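PDB 3FMC: putative succinylglutamate desuccinylase / aspartoacylase from Shewanella amazonensis, which probably acts as a zinc-dependent hydrolase that cleaves ester bonds. Local coordinates for residues V36-V42 with I69-A75; E103-H107 with L158-H163; F109-W114 with A129-L134; A214-W219 with V234-A238. All coordinates share one frame; numbering follows the deposited sequence. Where two conformers were deposited one is given.

Overall arrangement
All four contacts fall within the catalytic domain of the succinylglutamate desuccinylase/aspartoacylase family. Contact 1 joins two parallel strands, 36-40 and 69-72. Contact 2 ties the loop before helix 111-118 to helix 150-163, its centre about 13 Å from that of contact 1, and touches it where Q39 meets Y104. Contact 3, between helices 111-118 and 123-142, lies farthest out, its centre about 25 Å from that of contact 1. Contact 4 comes last, laying helix 210-227 against the start of strand 237-243; its centre is about 12 Å from those of contacts 2 and 3, and W218 meets F130 and L134. Contacts 1 and 4 both reach the sheet, while contacts 2 and 3 join helices and a loop beside it.

Contact 1 (V36-V42 with I69-A75)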
loop_
_atom_site.group_PDB
_atom_site.type_symbol
_atom_site.label_atom_id
_atom_site.label_comp_id
_atom_site.label_asym_id
_atom_site.label_seq_id
_atom_site.Cartn_x
_atom_site.Cartn_y
_atom_site.Cartn_z
ATOM N N VAL C 36 16.529 -18.839 -28.525
ATOM C CA VAL C 36 16.242 -17.536 -27.909
ATOM C C VAL C 36 15.132 -17.703 -26.866
ATOM O O VAL C 36 14.116 -18.400 -27.093
ATOM C CB VAL C 36 15.764 -16.524 -28.952
ATOM C CG1 VAL C 36 15.620 -15.113 -28.357
ATOM C CG2 VAL C 36 16.748 -16.518 -30.191
ATOM N N TYR C 37 15.343 -17.038 -25.751
ATOM C CA TYR C 37 14.373 -16.961 -24.662
ATOM C C TYR C 37 14.061 -15.481 -24.400
ATOM O O TYR C 37 14.974 -14.696 -24.192
ATOM C CB TYR C 37 14.897 -17.622 -23.415
ATOM C CG TYR C 37 13.998 -17.436 -22.208
ATOM C CD1 TYR C 37 12.965 -18.330 -21.920
ATOM C CD2 TYR C 37 14.185 -16.356 -21.352
ATOM C CE1 TYR C 37 12.135 -18.126 -20.771
ATOM C CE2 TYR C 37 13.380 -16.165 -20.227
ATOM C CZ TYR C 37 12.345 -17.070 -19.950
ATOM O OH TYR C 37 11.523 -16.905 -18.855
ATOM N N ILE C 38 12.776 -15.129 -24.462
ATOM C CA ILE C 38 12.306 -13.729 -24.301
ATOM C C ILE C 38 11.235 -13.720 -23.213
ATOM O O ILE C 38 10.327 -14.553 -23.240
ATOM C CB ILE C 38 11.702 -13.171 -25.606
ATOM C CG1 ILE C 38 12.675 -13.420 -26.774
ATOM C CG2 ILE C 38 11.317 -11.687 -25.456
ATOM C CD1 ILE C 38 12.195 -12.873 -28.151
ATOM N N GLN C 39 11.362 -12.797 -22.265
ATOM C CA GLN C 39 10.340 -12.625 -21.217
ATOM C C GLN C 39 9.994 -11.155 -21.033
ATOM O O GLN C 39 10.765 -10.279 -21.378
ATOM C CB GLN C 39 10.748 -13.253 -19.877
ATOM C CG GLN C 39 11.950 -12.615 -19.203
ATOM C CD GLN C 39 12.335 -13.263 -17.926
ATOM O OE1 GLN C 39 12.103 -14.445 -17.723
ATOM N NE2 GLN C 39 12.914 -12.478 -17.026
ATOM N N ALA C 40 8.819 -10.911 -20.455
ATOM C CA ALA C 40 8.319 -9.568 -20.212
ATOM C C ALA C 40 7.542 -9.538 -18.904
ATOM O O ALA C 40 6.922 -10.549 -18.520
ATOM C CB ALA C 40 7.343 -9.129 -21.327
ATOM N N ASN C 41 7.511 -8.348 -18.320
ATOM C CA ASN C 41 6.549 -7.967 -17.236
ATOM C C ASN C 41 6.864 -8.665 -15.905
ATOM O O ASN C 41 5.952 -9.019 -15.116
ATOM C CB ASN C 41 5.102 -8.251 -17.745
ATOM C CG ASN C 41 3.984 -7.397 -17.101
ATOM O OD1 ASN C 41 2.795 -7.666 -17.365
ATOM N ND2 ASN C 41 4.328 -6.368 -16.324
ATOM N N VAL C 42 8.160 -8.907 -15.673
ATOM C CA VAL C 42 8.617 -9.401 -14.375
ATOM C C VAL C 42 8.295 -8.305 -13.347
ATOM O O VAL C 42 7.887 -8.596 -12.198
ATOM C CB VAL C 42 10.117 -9.843 -14.400
ATOM C CG1 VAL C 42 10.686 -10.044 -12.962
ATOM C CG2 VAL C 42 10.279 -11.201 -15.154
ATOM N N ILE C 69 12.587 -20.208 -30.613
ATOM C CA ILE C 69 12.297 -18.966 -29.862
ATOM C C ILE C 69 11.173 -19.269 -28.860
ATOM O O ILE C 69 10.129 -19.756 -29.273
ATOM C CB ILE C 69 11.831 -17.813 -30.757
ATOM C CG1 ILE C 69 12.869 -17.483 -31.845
ATOM C CG2 ILE C 69 11.515 -16.532 -29.878
ATOM C CD1 ILE C 69 12.427 -16.368 -32.833
ATOM N N SER C 70 11.426 -19.026 -27.567
ATOM C CA SER C 70 10.421 -19.181 -26.477
ATOM C C SER C 70 10.116 -17.812 -25.923
ATOM O O SER C 70 11.037 -17.026 -25.718
ATOM C CB SER C 70 10.931 -20.059 -25.375
ATOM O OG SER C 70 10.992 -21.386 -25.857
ATOM N N LEU C 71 8.838 -17.499 -25.749
ATOM C CA LEU C 71 8.440 -16.181 -25.268
ATOM C C LEU C 71 7.503 -16.342 -24.077
ATOM O O LEU C 71 6.558 -17.143 -24.101
ATOM C CB LEU C 71 7.803 -15.303 -26.354
ATOM C CG LEU C 71 8.521 -15.251 -27.727
ATOM C CD1 LEU C 71 8.006 -16.416 -28.702
ATOM C CD2 LEU C 71 8.354 -13.867 -28.300
ATOM N N VAL C 72 7.802 -15.551 -23.050
ATOM C CA VAL C 72 7.093 -15.598 -21.762
ATOM C C VAL C 72 6.570 -14.195 -21.399
ATOM O O VAL C 72 7.231 -13.446 -20.701
ATOM C CB VAL C 72 7.983 -16.193 -20.637
ATOM C CG1 VAL C 72 7.163 -16.408 -19.302
ATOM C CG2 VAL C 72 8.639 -17.523 -21.063
ATOM N N PRO C 73 5.400 -13.833 -21.922
ATOM C CA PRO C 73 4.748 -12.575 -21.527
ATOM C C PRO C 73 4.127 -12.831 -20.135
ATOM O O PRO C 73 4.030 -13.987 -19.686
ATOM C CB PRO C 73 3.661 -12.384 -22.575
ATOM C CG PRO C 73 3.298 -13.815 -22.963
ATOM C CD PRO C 73 4.581 -14.615 -22.876
ATOM N N LEU C 74 3.749 -11.766 -19.441
ATOM C CA LEU C 74 3.038 -11.907 -18.175
ATOM C C LEU C 74 3.800 -12.788 -17.214
ATOM O O LEU C 74 3.236 -13.683 -16.546
ATOM C CB LEU C 74 1.608 -12.429 -18.452
ATOM C CG LEU C 74 0.726 -11.638 -19.414
ATOM C CD1 LEU C 74 -0.477 -12.445 -19.913
ATOM C CD2 LEU C 74 0.294 -10.256 -18.859
ATOM N N ALA C 75 5.089 -12.501 -17.120
ATOM C CA ALA C 75 6.002 -13.410 -16.406
ATOM C C ALA C 75 5.906 -13.386 -14.861
ATOM O O ALA C 75 6.524 -14.213 -14.213
ATOM C CB ALA C 75 7.479 -13.219 -16.851
HETATM O O HOH W 1 13.827 -21.326 -27.116
#
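The Y37 ring and V72 meet obliquely: CE1 of Y37 lies 3.6 Å from CG2 of V72, and CB of S70 is also oblique to the ring. At the ring's edge, in plane, sits the amide oxygen of Q39, accepting the phenol hydrogen bond (Y37 OH to Q39 OE1, 2.8 Å) and tying down the hydroxyl end. Y37 reaches along the sheet because its CG is anti to the backbone N (chi1 173°). NE2 of Q39 is held by D170 and Y104. On the sheet face that carries V36, I38, I69 and L71, CD1 of I38 touches both CD2 of L71 (4.0 Å) and CG2 of I69 (4.1 Å), and I38 and I69 pack against L56 and L60 of helix 48-60. The backbones pair in register, from S70 N to V36 O (2.8 Å) to A40 N to V72 O (3.0 Å); a water links V36 O to S70 OG. Beyond the strands, A75 N donates to A40 O (3.0 Å), and N50 binds both N41 OD1 and L74 N. The two strands, axes 12° apart, and helix 48-60 form a beta-alpha-beta unit, consistent with the zinc-peptidase-like fold of this family.

Contact 2 (E103-H107 with L158-H163); sequences EYLDH and LQSMAH
Q159 of helix 150-163 grips the backbone of L105 through hydrogen bonds from both ends of its side-chain amide, tying a catalytic-domain loop to that helix. OE1 of Q159 accepts from L105 N at 2.8 Å, while its NE2 donates to L105 O at 2.9 Å, each bond lying on a carbonyl lone pair. The side chain reaches the loop because it is extended, with CG anti to the backbone N (chi1 -170°). The same NE2 also donates to H163 NE2, one helical turn on, from well outside that imidazole's plane. The H107 and H163 imidazoles meet rim to rim, planes 38° apart, joined by an NE2-to-NE2 hydrogen bond of 3.0 Å. Were Q159 replaced by a leucine, L105 N and O would probably lose these mates and H163 one of its orienting bonds. Beside the amide, CB of Y104 lies 3.3 Å from OE1 of Q159. Farther out, L134 and E137 back H107, and OH of Y104 bonds to Q39 NE2 while packing 3.6 Å from CD1 of L158.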
loop_
_atom_site.group_PDB
_atom_site.type_symbol
_atom_site.label_atom_id
_atom_site.label_comp_id
_atom_site.label_asym_id
_atom_site.label_seq_id
_atom_site.Cartn_x
_atom_site.Cartn_y
_atom_site.Cartn_z
ATOM N N GLU C 103 16.013 -11.181 -7.300
ATOM C CA GLU C 103 15.863 -12.544 -6.760
ATOM C C GLU C 103 16.499 -13.682 -7.556
ATOM O O GLU C 103 16.337 -14.862 -7.237
ATOM C CB GLU C 103 14.373 -12.799 -6.586
ATOM C CG GLU C 103 13.771 -12.097 -5.375
ATOM C CD GLU C 103 13.994 -12.837 -4.080
ATOM O OE1 GLU C 103 14.987 -13.622 -3.952
ATOM O OE2 GLU C 103 13.142 -12.645 -3.192
ATOM N N TYR C 104 17.265 -13.358 -8.588
ATOM C CA TYR C 104 17.864 -14.454 -9.389
ATOM C C TYR C 104 19.009 -15.125 -8.634
ATOM O O TYR C 104 19.529 -14.592 -7.658
ATOM C CB TYR C 104 18.232 -13.980 -10.815
ATOM C CG TYR C 104 17.003 -13.636 -11.668
ATOM C CD1 TYR C 104 16.372 -14.596 -12.441
ATOM C CD2 TYR C 104 16.448 -12.367 -11.670
ATOM C CE1 TYR C 104 15.281 -14.332 -13.179
ATOM C CE2 TYR C 104 15.331 -12.083 -12.412
ATOM C CZ TYR C 104 14.723 -13.071 -13.168
ATOM O OH TYR C 104 13.633 -12.725 -13.946
ATOM N N LEU C 105 19.415 -16.286 -9.122
ATOM C CA LEU C 105 20.377 -17.139 -8.464
ATOM C C LEU C 105 21.780 -16.952 -8.994
ATOM O O LEU C 105 21.991 -17.100 -10.194
ATOM C CB LEU C 105 19.957 -18.592 -8.709
ATOM C CG LEU C 105 20.831 -19.708 -8.113
ATOM C CD1 LEU C 105 21.110 -19.480 -6.626
ATOM C CD2 LEU C 105 20.198 -21.087 -8.409
ATOM N N ASP C 106 22.699 -16.549 -8.112
ATOM C CA ASP C 106 24.136 -16.425 -8.418
ATOM C C ASP C 106 24.680 -17.793 -8.141
ATOM O O ASP C 106 24.618 -18.279 -7.005
ATOM C CB ASP C 106 24.793 -15.435 -7.479
ATOM C CG ASP C 106 26.231 -15.006 -7.899
ATOM O OD1 ASP C 106 26.702 -15.282 -9.013
ATOM O OD2 ASP C 106 26.880 -14.319 -7.082
ATOM N N HIS C 107 25.202 -18.443 -9.169
ATOM C CA HIS C 107 25.769 -19.761 -8.967
ATOM C C HIS C 107 27.061 -19.653 -8.156
ATOM O O HIS C 107 28.005 -18.983 -8.527
ATOM C CB HIS C 107 25.928 -20.499 -10.281
ATOM C CG HIS C 107 24.614 -20.751 -10.969
ATOM N ND1 HIS C 107 23.713 -21.706 -10.537
ATOM C CD2 HIS C 107 24.068 -20.192 -12.075
ATOM C CE1 HIS C 107 22.669 -21.719 -11.352
ATOM N NE2 HIS C 107 22.860 -20.807 -12.290
ATOM N N LEU C 158 12.092 -18.952 -13.902
ATOM C CA LEU C 158 12.409 -18.218 -15.144
ATOM C C LEU C 158 13.833 -18.477 -15.594
ATOM O O LEU C 158 14.086 -18.731 -16.770
ATOM C CB LEU C 158 12.229 -16.711 -14.920
ATOM C CG LEU C 158 10.783 -16.249 -14.634
ATOM C CD1 LEU C 158 10.706 -14.786 -14.212
ATOM C CD2 LEU C 158 9.920 -16.499 -15.831
ATOM N N GLN C 159 14.747 -18.463 -14.629
ATOM C CA GLN C 159 16.175 -18.617 -14.863
ATOM C C GLN C 159 16.514 -19.947 -15.465
ATOM O O GLN C 159 17.343 -20.037 -16.365
ATOM C CB GLN C 159 16.937 -18.373 -13.572
ATOM C CG GLN C 159 18.473 -18.267 -13.754
ATOM C CD GLN C 159 19.167 -17.869 -12.504
ATOM O OE1 GLN C 159 18.591 -17.164 -11.655
ATOM N NE2 GLN C 159 20.447 -18.260 -12.371
ATOM N N SER C 160 15.906 -21.006 -14.943
ATOM C CA SER C 160 16.165 -22.342 -15.454
ATOM C C SER C 160 15.772 -22.413 -16.928
ATOM O O SER C 160 16.478 -23.058 -17.725
ATOM C CB SER C 160 15.416 -23.396 -14.643
ATOM O OG SER C 160 15.573 -24.652 -15.269
HETATM N N MSE C 161 14.665 -21.764 -17.305
HETATM C CA MSE C 161 14.272 -21.708 -18.725
HETATM C C MSE C 161 15.291 -20.896 -19.543
HETATM O O MSE C 161 15.708 -21.327 -20.636
HETATM C CB MSE C 161 12.874 -21.132 -18.911
HETATM C CG MSE C 161 11.741 -22.089 -18.407
HETATM SE SE MSE C 161 10.048 -21.445 -18.964
HETATM C CE MSE C 161 9.930 -19.831 -17.707
ATOM N N ALA C 162 15.705 -19.756 -18.992
ATOM C CA ALA C 162 16.643 -18.841 -19.661
ATOM C C ALA C 162 17.992 -19.529 -19.924
ATOM O O ALA C 162 18.584 -19.350 -20.961
ATOM C CB ALA C 162 16.870 -17.603 -18.797
ATOM N N HIS C 163 18.469 -20.291 -18.940
ATOM C CA HIS C 163 19.745 -21.003 -19.046
ATOM C C HIS C 163 19.798 -21.970 -20.230
ATOM O O HIS C 163 20.884 -22.313 -20.710
ATOM C CB HIS C 163 20.029 -21.795 -17.778
ATOM C CG HIS C 163 20.570 -20.986 -16.645
ATOM N ND1 HIS C 163 21.473 -19.956 -16.822
ATOM C CD2 HIS C 163 20.465 -21.174 -15.308
ATOM C CE1 HIS C 163 21.847 -19.501 -15.638
ATOM N NE2 HIS C 163 21.242 -20.214 -14.698
#

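Contact 3 (F109-W114 with A129-L134)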
loop_
_atom_site.group_PDB
_atom_site.type_symbol
_atom_site.label_atom_id
_atom_site.label_comp_id
_atom_site.label_asym_id
_atom_site.label_seq_id
_atom_site.Cartn_x
_atom_site.Cartn_y
_atom_site.Cartn_z
ATOM N N PHE C 109 29.130 -22.262 -7.221
ATOM C CA PHE C 109 30.187 -23.236 -7.467
ATOM C C PHE C 109 31.476 -22.628 -8.076
ATOM O O PHE C 109 31.473 -21.580 -8.764
ATOM C CB PHE C 109 29.661 -24.443 -8.243
ATOM C CG PHE C 109 29.315 -24.164 -9.662
ATOM C CD1 PHE C 109 28.054 -23.682 -10.019
ATOM C CD2 PHE C 109 30.232 -24.419 -10.664
ATOM C CE1 PHE C 109 27.763 -23.450 -11.342
ATOM C CE2 PHE C 109 29.937 -24.187 -11.971
ATOM C CZ PHE C 109 28.725 -23.705 -12.322
ATOM N N ASN C 110 32.598 -23.266 -7.775
ATOM C CA ASN C 110 33.897 -22.734 -8.204
ATOM C C ASN C 110 34.099 -23.086 -9.670
ATOM O O ASN C 110 34.205 -24.265 -10.021
ATOM C CB ASN C 110 35.021 -23.255 -7.295
ATOM C CG ASN C 110 36.386 -22.702 -7.676
ATOM O OD1 ASN C 110 36.732 -22.627 -8.843
ATOM N ND2 ASN C 110 37.170 -22.323 -6.680
ATOM N N ILE C 111 34.114 -22.058 -10.520
ATOM C CA ILE C 111 34.190 -22.250 -11.972
ATOM C C ILE C 111 35.596 -22.680 -12.407
ATOM O O ILE C 111 35.747 -23.484 -13.335
ATOM C CB ILE C 111 33.653 -20.994 -12.739
ATOM C CG1 ILE C 111 32.151 -20.886 -12.489
ATOM C CG2 ILE C 111 33.935 -21.099 -14.247
ATOM C CD1 ILE C 111 31.471 -19.578 -12.957
ATOM N N GLU C 112 36.602 -22.159 -11.733
ATOM C CA GLU C 112 37.976 -22.594 -12.001
ATOM C C GLU C 112 38.052 -24.119 -11.817
ATOM O O GLU C 112 38.495 -24.816 -12.709
ATOM C CB GLU C 112 38.989 -21.839 -11.124
ATOM C CG GLU C 112 40.450 -22.303 -11.302
ATOM C CD GLU C 112 40.929 -22.265 -12.778
ATOM O OE1 GLU C 112 40.848 -21.181 -13.399
ATOM O OE2 GLU C 112 41.387 -23.319 -13.290
ATOM N N VAL C 113 37.562 -24.633 -10.685
ATOM C CA VAL C 113 37.555 -26.079 -10.421
ATOM C C VAL C 113 36.680 -26.819 -11.401
ATOM O O VAL C 113 37.053 -27.859 -11.914
ATOM C CB VAL C 113 37.133 -26.398 -8.940
ATOM C CG1 VAL C 113 36.903 -27.908 -8.718
ATOM C CG2 VAL C 113 38.183 -25.857 -7.977
ATOM N N TRP C 114 35.498 -26.289 -11.696
ATOM C CA TRP C 114 34.629 -26.940 -12.670
ATOM C C TRP C 114 35.366 -27.012 -14.012
ATOM O O TRP C 114 35.338 -28.032 -14.699
ATOM C CB TRP C 114 33.324 -26.149 -12.852
ATOM C CG TRP C 114 32.328 -26.847 -13.698
ATOM C CD1 TRP C 114 31.255 -27.570 -13.250
ATOM C CD2 TRP C 114 32.273 -26.902 -15.147
ATOM N NE1 TRP C 114 30.538 -28.049 -14.315
ATOM C CE2 TRP C 114 31.153 -27.682 -15.487
ATOM C CE3 TRP C 114 33.075 -26.372 -16.186
ATOM C CZ2 TRP C 114 30.793 -27.942 -16.802
ATOM C CZ3 TRP C 114 32.725 -26.632 -17.493
ATOM C CH2 TRP C 114 31.588 -27.421 -17.795
ATOM N N ALA C 129 27.796 -29.536 -20.984
ATOM C CA ALA C 129 27.962 -29.934 -19.585
ATOM C C ALA C 129 27.726 -28.745 -18.642
ATOM O O ALA C 129 27.134 -28.899 -17.563
ATOM C CB ALA C 129 29.352 -30.514 -19.364
ATOM N N PHE C 130 28.206 -27.566 -19.042
ATOM C CA PHE C 130 28.098 -26.368 -18.222
ATOM C C PHE C 130 26.644 -25.968 -18.094
ATOM O O PHE C 130 26.197 -25.666 -16.986
ATOM C CB PHE C 130 28.945 -25.215 -18.775
ATOM C CG PHE C 130 29.154 -24.083 -17.808
ATOM C CD1 PHE C 130 29.980 -24.232 -16.705
ATOM C CD2 PHE C 130 28.560 -22.843 -18.021
ATOM C CE1 PHE C 130 30.191 -23.181 -15.824
ATOM C CE2 PHE C 130 28.787 -21.809 -17.171
ATOM C CZ PHE C 130 29.605 -21.984 -16.055
ATOM N N ARG C 131 25.932 -25.995 -19.208
ATOM C CA ARG C 131 24.531 -25.673 -19.245
ATOM C C ARG C 131 23.776 -26.615 -18.321
ATOM O O ARG C 131 22.914 -26.184 -17.579
ATOM C CB ARG C 131 23.959 -25.788 -20.650
ATOM C CG ARG C 131 22.525 -25.251 -20.755
ATOM C CD ARG C 131 21.998 -25.159 -22.168
ATOM N NE ARG C 131 23.057 -24.857 -23.116
ATOM C CZ ARG C 131 23.477 -23.654 -23.515
ATOM N NH1 ARG C 131 22.931 -22.527 -23.088
ATOM N NH2 ARG C 131 24.481 -23.600 -24.378
ATOM N N ALA C 132 24.105 -27.903 -18.378
ATOM C CA ALA C 132 23.438 -28.896 -17.545
ATOM C C ALA C 132 23.673 -28.620 -16.073
ATOM O O ALA C 132 22.750 -28.763 -15.265
ATOM C CB ALA C 132 23.882 -30.339 -17.943
ATOM N N THR C 133 24.889 -28.202 -15.719
ATOM C CA THR C 133 25.226 -27.862 -14.350
ATOM C C THR C 133 24.388 -26.675 -13.872
ATOM O O THR C 133 23.876 -26.680 -12.759
ATOM C CB THR C 133 26.719 -27.527 -14.203
ATOM O OG1 THR C 133 27.485 -28.729 -14.379
ATOM C CG2 THR C 133 27.054 -26.887 -12.812
ATOM N N LEU C 134 24.260 -25.659 -14.716
ATOM C CA LEU C 134 23.462 -24.473 -14.351
ATOM C C LEU C 134 21.985 -24.839 -14.122
ATOM O O LEU C 134 21.387 -24.356 -13.166
ATOM C CB LEU C 134 23.565 -23.387 -15.424
ATOM C CG LEU C 134 24.968 -22.864 -15.755
ATOM C CD1 LEU C 134 24.799 -21.694 -16.777
ATOM C CD2 LEU C 134 25.771 -22.423 -14.534
#
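W114 lies against F130 where helix 111-118 packs on helix 123-142, a helix-helix contact on the outer side of the catalytic domain. The tight, buried part is the indole: F130 turns its edge to the face of W114 in a T-shaped stack, centroids 4.9 Å apart and planes at 78°, while CZ2 of W114 comes within 3.4 Å of CA of F130. This reach follows from the indole standing anti to the backbone N (chi1 -173°). CB of A129 adds packing at CZ2 and CH2. F130 also meets W218 edge-to-face, so it contacts two tryptophans. F109, I111 and T133 are partly exposed, and here the I111 touch is loose: its CD1 reaches CZ of F130 no nearer than 4.3 Å. The F109 ring takes CG2 of T133 over one face, as a CH-pi contact 4.0 Å from the centroid, with F130 CE1 and L134 CD2 at its edge. T133 thus serves both aromatics: its methyl meets F109, and its OG1 accepts from W114 NE1 at 3.1 Å, tilted 22° from the indole plane.

Contact 4 (A214-W219 with V234-A238)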
loop_
_atom_site.group_PDB
_atom_site.type_symbol
_atom_site.label_atom_id
_atom_site.label_comp_id
_atom_site.label_asym_id
_atom_site.label_seq_id
_atom_site.Cartn_x
_atom_site.Cartn_y
_atom_site.Cartn_z
ATOM N N ALA C 214 21.983 -14.814 -16.157
ATOM C CA ALA C 214 22.168 -15.553 -17.398
ATOM C C ALA C 214 23.614 -15.501 -17.910
ATOM O O ALA C 214 24.127 -16.518 -18.382
ATOM C CB ALA C 214 21.248 -15.072 -18.469
ATOM N N PHE C 215 24.262 -14.336 -17.855
ATOM C CA PHE C 215 25.586 -14.246 -18.490
ATOM C C PHE C 215 26.767 -14.404 -17.562
ATOM O O PHE C 215 27.848 -14.823 -18.015
ATOM C CB PHE C 215 25.738 -12.971 -19.362
ATOM C CG PHE C 215 25.781 -11.667 -18.575
ATOM C CD1 PHE C 215 26.823 -11.369 -17.723
ATOM C CD2 PHE C 215 24.837 -10.682 -18.815
ATOM C CE1 PHE C 215 26.865 -10.154 -17.053
ATOM C CE2 PHE C 215 24.881 -9.457 -18.162
ATOM C CZ PHE C 215 25.888 -9.204 -17.264
ATOM N N VAL C 216 26.626 -14.081 -16.279
ATOM C CA VAL C 216 27.816 -14.164 -15.431
ATOM C C VAL C 216 28.471 -15.550 -15.444
ATOM O O VAL C 216 29.722 -15.630 -15.507
ATOM C CB VAL C 216 27.578 -13.624 -13.973
ATOM C CG1 VAL C 216 28.722 -13.984 -13.051
ATOM C CG2 VAL C 216 27.387 -12.115 -13.989
ATOM N N PRO C 217 27.687 -16.648 -15.344
ATOM C CA PRO C 217 28.451 -17.910 -15.297
ATOM C C PRO C 217 29.285 -18.146 -16.554
ATOM O O PRO C 217 30.435 -18.621 -16.486
ATOM C CB PRO C 217 27.359 -19.004 -15.185
ATOM C CG PRO C 217 26.124 -18.292 -14.712
ATOM C CD PRO C 217 26.230 -16.879 -15.222
ATOM N N TRP C 218 28.691 -17.822 -17.688
ATOM C CA TRP C 218 29.367 -18.009 -19.001
ATOM C C TRP C 218 30.545 -17.085 -19.256
ATOM O O TRP C 218 31.532 -17.504 -19.921
ATOM C CB TRP C 218 28.383 -17.905 -20.123
ATOM C CG TRP C 218 27.301 -18.926 -20.067
ATOM C CD1 TRP C 218 26.050 -18.752 -19.588
ATOM C CD2 TRP C 218 27.357 -20.278 -20.567
ATOM N NE1 TRP C 218 25.325 -19.920 -19.718
ATOM C CE2 TRP C 218 26.097 -20.867 -20.321
ATOM C CE3 TRP C 218 28.356 -21.050 -21.180
ATOM C CZ2 TRP C 218 25.792 -22.192 -20.689
ATOM C CZ3 TRP C 218 28.059 -22.384 -21.518
ATOM C CH2 TRP C 218 26.786 -22.928 -21.286
ATOM N N TRP C 219 30.432 -15.837 -18.775
ATOM C CA TRP C 219 31.481 -14.834 -18.962
ATOM C C TRP C 219 32.648 -15.242 -18.081
ATOM O O TRP C 219 33.808 -15.205 -18.502
ATOM C CB TRP C 219 30.990 -13.463 -18.523
ATOM C CG TRP C 219 31.760 -12.275 -19.046
ATOM C CD1 TRP C 219 33.029 -12.266 -19.587
ATOM C CD2 TRP C 219 31.319 -10.916 -19.038
ATOM N NE1 TRP C 219 33.390 -10.992 -19.917
ATOM C CE2 TRP C 219 32.363 -10.136 -19.593
ATOM C CE3 TRP C 219 30.141 -10.274 -18.614
ATOM C CZ2 TRP C 219 32.253 -8.752 -19.751
ATOM C CZ3 TRP C 219 30.047 -8.905 -18.763
ATOM C CH2 TRP C 219 31.105 -8.160 -19.322
ATOM N N VAL C 234 32.112 -16.202 -24.812
ATOM C CA VAL C 234 30.973 -16.119 -23.884
ATOM C C VAL C 234 29.845 -16.713 -24.704
ATOM O O VAL C 234 29.406 -16.093 -25.659
ATOM C CB VAL C 234 30.726 -14.691 -23.435
ATOM C CG1 VAL C 234 29.642 -14.654 -22.289
ATOM C CG2 VAL C 234 32.054 -14.090 -22.944
ATOM N N ARG C 235 29.386 -17.907 -24.332
ATOM C CA ARG C 235 28.447 -18.653 -25.160
ATOM C C ARG C 235 26.973 -18.332 -24.942
ATOM O O ARG C 235 26.109 -19.081 -25.395
ATOM C CB ARG C 235 28.708 -20.156 -25.019
ATOM C CG ARG C 235 30.119 -20.571 -25.433
ATOM C CD ARG C 235 30.282 -20.727 -26.938
ATOM N NE ARG C 235 31.633 -21.209 -27.246
ATOM C CZ ARG C 235 31.985 -21.925 -28.316
ATOM N NH1 ARG C 235 31.080 -22.319 -29.209
ATOM N NH2 ARG C 235 33.254 -22.287 -28.470
ATOM N N VAL C 236 26.686 -17.224 -24.267
ATOM C CA VAL C 236 25.304 -16.754 -24.123
ATOM C C VAL C 236 25.255 -15.242 -24.224
ATOM O O VAL C 236 26.125 -14.565 -23.697
ATOM C CB VAL C 236 24.653 -17.232 -22.786
ATOM C CG1 VAL C 236 23.583 -16.214 -22.246
ATOM C CG2 VAL C 236 24.082 -18.684 -22.953
ATOM N N SER C 237 24.220 -14.738 -24.896
ATOM C CA SER C 237 23.965 -13.322 -25.031
ATOM C C SER C 237 22.780 -13.066 -24.079
ATOM O O SER C 237 21.848 -13.826 -24.076
ATOM C CB SER C 237 23.609 -12.966 -26.465
ATOM O OG SER C 237 24.745 -13.191 -27.286
ATOM N N ALA C 238 22.835 -11.998 -23.292
ATOM C CA ALA C 238 21.746 -11.648 -22.357
ATOM C C ALA C 238 21.699 -10.139 -22.285
ATOM O O ALA C 238 22.657 -9.475 -21.825
ATOM C CB ALA C 238 21.948 -12.264 -20.986
HETATM O O HOH W 2 31.105 -19.158 -22.133
#
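The indole of W218 rests against V236, packing helix 210-227 on the loop that leads into strand 237-243, a helix-on-sheet layer of the catalytic domain. CG of W218 lies beside the backbone N and anti to the carbonyl carbon (chi1 -61°), which places the indole against V236; in the conformer given, CG2 of V236 sits over the face of its five-membered ring, a CH-pi contact 3.9 Å from the centroid and 19° off the ring normal. F130, R131 and L134 of helix 123-142 also pack on the indole. A serine in place of W218 would probably open a gap beside V236 and deprive F130 of one of its two edge-to-face partners. V234 splits its two methyls: CG1 packs on the backbone of W219, and CG2 meets CD1 of W219 obliquely. At the other end of the contact the fit is made by small residues, CB of A214 lying 3.8 Å from CB of A238. F215 holds its CG between the backbone N and the carbonyl carbon (chi1 69°), which sets the ring with its edge toward CB of A238, 3.9 Å from CD2 of F215. Polar linkage comes through one water, which donates to W218 O at 2.8 Å and accepts from R235 N at 3.1 Å.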